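Local coordinates for protein glycerate dehydrogenase/glyoxylate reductase (PDB 2CUK) that probably reduces glyoxylate and hydroxypyruvate with a nicotinamide cofactor, as a member of the D-isomer specific 2-hydroxyacid dehydrogenase family, at residues T92-V97 with A290-E295. Numbering follows the deposited sequence.
Sequences THTPGV and AEVAVE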
ATOM      1  N   THR A  92     -24.369 -23.035   0.556  1.00 24.58           N
ATOM      2  CA  THR A  92     -23.701 -22.307  -0.516  1.00 24.19           C
ATOM      3  C   THR A  92     -22.701 -21.313   0.057  1.00 24.57           C
ATOM      4  O   THR A  92     -22.689 -21.055   1.262  1.00 23.95           O
ATOM      5  CB  THR A  92     -24.715 -21.524  -1.382  1.00 23.54           C
ATOM      6  OG1 THR A  92     -25.387 -20.551  -0.572  1.00 22.86           O
ATOM      7  CG2 THR A  92     -25.742 -22.472  -1.986  1.00 24.77           C
ATOM      8  N   HIS A  93     -21.861 -20.761  -0.814  1.00 23.93           N
ATOM      9  CA  HIS A  93     -20.872 -19.779  -0.396  1.00 24.15           C
ATOM     10  C   HIS A  93     -20.702 -18.722  -1.483  1.00 24.08           C
ATOM     11  O   HIS A  93     -21.452 -18.705  -2.456  1.00 25.17           O
ATOM     12  CB  HIS A  93     -19.527 -20.452  -0.081  1.00 24.07           C
ATOM     13  CG  HIS A  93     -18.891 -21.136  -1.252  1.00 24.06           C
ATOM     14  ND1 HIS A  93     -17.527 -21.289  -1.368  1.00 24.75           N
ATOM     15  CD2 HIS A  93     -19.431 -21.726  -2.344  1.00 25.11           C
ATOM     16  CE1 HIS A  93     -17.251 -21.942  -2.482  1.00 24.50           C
ATOM     17  NE2 HIS A  93     -18.390 -22.220  -3.093  1.00 25.54           N
ATOM     18  N   THR A  94     -19.717 -17.846  -1.324  1.00 24.54           N
ATOM     19  CA  THR A  94     -19.494 -16.777  -2.295  1.00 24.02           C
ATOM     20  C   THR A  94     -18.092 -16.811  -2.913  1.00 24.48           C
ATOM     21  O   THR A  94     -17.272 -15.933  -2.652  1.00 25.13           O
ATOM     22  CB  THR A  94     -19.712 -15.401  -1.630  1.00 25.80           C
ATOM     23  OG1 THR A  94     -18.722 -15.196  -0.611  1.00 23.88           O
ATOM     24  CG2 THR A  94     -21.101 -15.333  -0.995  1.00 22.99           C
ATOM     25  N   PRO A  95     -17.806 -17.822  -3.751  1.00 24.62           N
ATOM     26  CA  PRO A  95     -16.497 -17.957  -4.398  1.00 25.24           C
ATOM     27  C   PRO A  95     -16.233 -16.926  -5.496  1.00 26.59           C
ATOM     28  O   PRO A  95     -17.163 -16.468  -6.165  1.00 25.97           O
ATOM     29  CB  PRO A  95     -16.541 -19.377  -4.948  1.00 26.32           C
ATOM     30  CG  PRO A  95     -17.983 -19.514  -5.347  1.00 25.90           C
ATOM     31  CD  PRO A  95     -18.703 -18.921  -4.151  1.00 24.00           C
ATOM     32  N   GLY A  96     -14.959 -16.569  -5.662  1.00 26.83           N
ATOM     33  CA  GLY A  96     -14.554 -15.614  -6.679  1.00 27.23           C
ATOM     34  C   GLY A  96     -14.608 -14.140  -6.305  1.00 26.47           C
ATOM     35  O   GLY A  96     -13.675 -13.381  -6.578  1.00 28.35           O
ATOM     36  N   VAL A  97     -15.703 -13.743  -5.673  1.00 24.42           N
ATOM     37  CA  VAL A  97     -15.960 -12.363  -5.272  1.00 22.02           C
ATOM     38  C   VAL A  97     -14.896 -11.566  -4.508  1.00 21.39           C
ATOM     39  O   VAL A  97     -14.710 -10.374  -4.770  1.00 21.24           O
ATOM     40  CB  VAL A  97     -17.278 -12.305  -4.465  1.00 23.27           C
ATOM     41  CG1 VAL A  97     -17.557 -10.885  -4.003  1.00 24.71           C
ATOM     42  CG2 VAL A  97     -18.427 -12.830  -5.329  1.00 23.19           C
ATOM     43  N   ALA A 290     -22.885  -9.998  -0.670  1.00 17.97           N
ATOM     44  CA  ALA A 290     -24.272 -10.019  -0.218  1.00 19.37           C
ATOM     45  C   ALA A 290     -25.194 -10.439  -1.362  1.00 20.31           C
ATOM     46  O   ALA A 290     -26.102 -11.242  -1.164  1.00 20.05           O
ATOM     47  CB  ALA A 290     -24.676  -8.642   0.308  1.00 19.47           C
ATOM     48  N   GLU A 291     -24.954  -9.896  -2.554  1.00 21.26           N
ATOM     49  CA  GLU A 291     -25.764 -10.228  -3.721  1.00 23.81           C
ATOM     50  C   GLU A 291     -25.681 -11.718  -4.040  1.00 23.14           C
ATOM     51  O   GLU A 291     -26.688 -12.350  -4.353  1.00 24.18           O
ATOM     52  CB  GLU A 291     -25.293  -9.451  -4.956  1.00 26.23           C
ATOM     53  CG  GLU A 291     -25.192  -7.951  -4.786  1.00 31.10           C
ATOM     54  CD  GLU A 291     -24.729  -7.264  -6.062  1.00 34.76           C
ATOM     55  OE1 GLU A 291     -23.757  -7.745  -6.691  1.00 36.52           O
ATOM     56  OE2 GLU A 291     -25.336  -6.239  -6.433  1.00 38.48           O
ATOM     57  N   VAL A 292     -24.472 -12.267  -3.972  1.00 23.80           N
ATOM     58  CA  VAL A 292     -24.257 -13.679  -4.266  1.00 23.97           C
ATOM     59  C   VAL A 292     -24.917 -14.586  -3.231  1.00 25.08           C
ATOM     60  O   VAL A 292     -25.509 -15.608  -3.583  1.00 24.19           O
ATOM     61  CB  VAL A 292     -22.744 -13.996  -4.366  1.00 24.03           C
ATOM     62  CG1 VAL A 292     -22.527 -15.486  -4.566  1.00 23.74           C
ATOM     63  CG2 VAL A 292     -22.136 -13.223  -5.537  1.00 24.29           C
ATOM     64  N   ALA A 293     -24.819 -14.223  -1.955  1.00 24.36           N
ATOM     65  CA  ALA A 293     -25.444 -15.025  -0.909  1.00 24.48           C
ATOM     66  C   ALA A 293     -26.964 -14.978  -1.101  1.00 24.97           C
ATOM     67  O   ALA A 293     -27.646 -15.996  -1.002  1.00 24.68           O
ATOM     68  CB  ALA A 293     -25.069 -14.486   0.464  1.00 23.38           C
ATOM     69  N   VAL A 294     -27.486 -13.789  -1.385  1.00 24.38           N
ATOM     70  CA  VAL A 294     -28.918 -13.619  -1.602  1.00 26.12           C
ATOM     71  C   VAL A 294     -29.390 -14.454  -2.791  1.00 27.24           C
ATOM     72  O   VAL A 294     -30.425 -15.118  -2.720  1.00 27.59           O
ATOM     73  CB  VAL A 294     -29.262 -12.129  -1.836  1.00 25.84           C
ATOM     74  CG1 VAL A 294     -30.655 -11.987  -2.447  1.00 24.83           C
ATOM     75  CG2 VAL A 294     -29.193 -11.385  -0.519  1.00 26.56           C
ATOM     76  N   GLU A 295     -28.629 -14.424  -3.882  1.00 27.97           N
ATOM     77  CA  GLU A 295     -28.976 -15.191  -5.075  1.00 30.34           C
ATOM     78  C   GLU A 295     -29.085 -16.675  -4.733  1.00 30.21           C
ATOM     79  O   GLU A 295     -30.095 -17.321  -5.029  1.00 29.93           O
ATOM     80  CB  GLU A 295     -27.917 -14.995  -6.161  1.00 31.41           C
ATOM     81  CG  GLU A 295     -28.201 -15.752  -7.450  1.00 37.95           C
ATOM     82  CD  GLU A 295     -29.495 -15.312  -8.117  1.00 41.45           C
ATOM     83  OE1 GLU A 295     -29.611 -14.113  -8.452  1.00 45.26           O
ATOM     84  OE2 GLU A 295     -30.395 -16.162  -8.309  1.00 42.19           O
TER
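Val-292 projects from one turn of a helix against the loop 92-97 and meets it with each heavy atom beyond its CA. Its CB lies 4.0 Å from CG2 of Thr-94, already at van der Waals range. The two methyls then diverge. CG1, anti to the backbone N (chi1 176°), reaches the upstream half of the loop, where it is 3.8 Å from Thr-94 CG2 and 4.0 Å from the carbonyl O of His-93. CG2, beside the backbone N, turns to the downstream half and stands 3.7 Å from CG2 of Val-97; the two valine side chains run antiparallel past one another. The forked side chain thus spans the bend at Pro-95 and Gly-96.

On the loop side, Thr-94 contributes its methyl, not its hydroxyl: CG2 also comes within 4.3 Å of Ala-293 CB, so it rests on two consecutive helix residues. No hydrogen bond joins the segments, and these methyl approaches mark the contact as mainly apolar; it buries 178 Å². The CB of His-93 is directed away from the helix; its ND1 bonds to Val-74 O, while Pro-95 CD sits over the centre of the His-93 imidazole, 3.4 Å above its plane.

Thr-94 and Val-97 also touch Met-289, and Asn-308 packs on Val-292. The loop leaves strand 90-92, an outermost strand, within this chain, of the five-stranded parallel sheet, and leads to helix 99-114 and the NAD-binding part. Thr-94 and Val-97 lie against helix 283-301, which brings the chain back, consistent with a catalytic domain built, as in this family, from both chain ends.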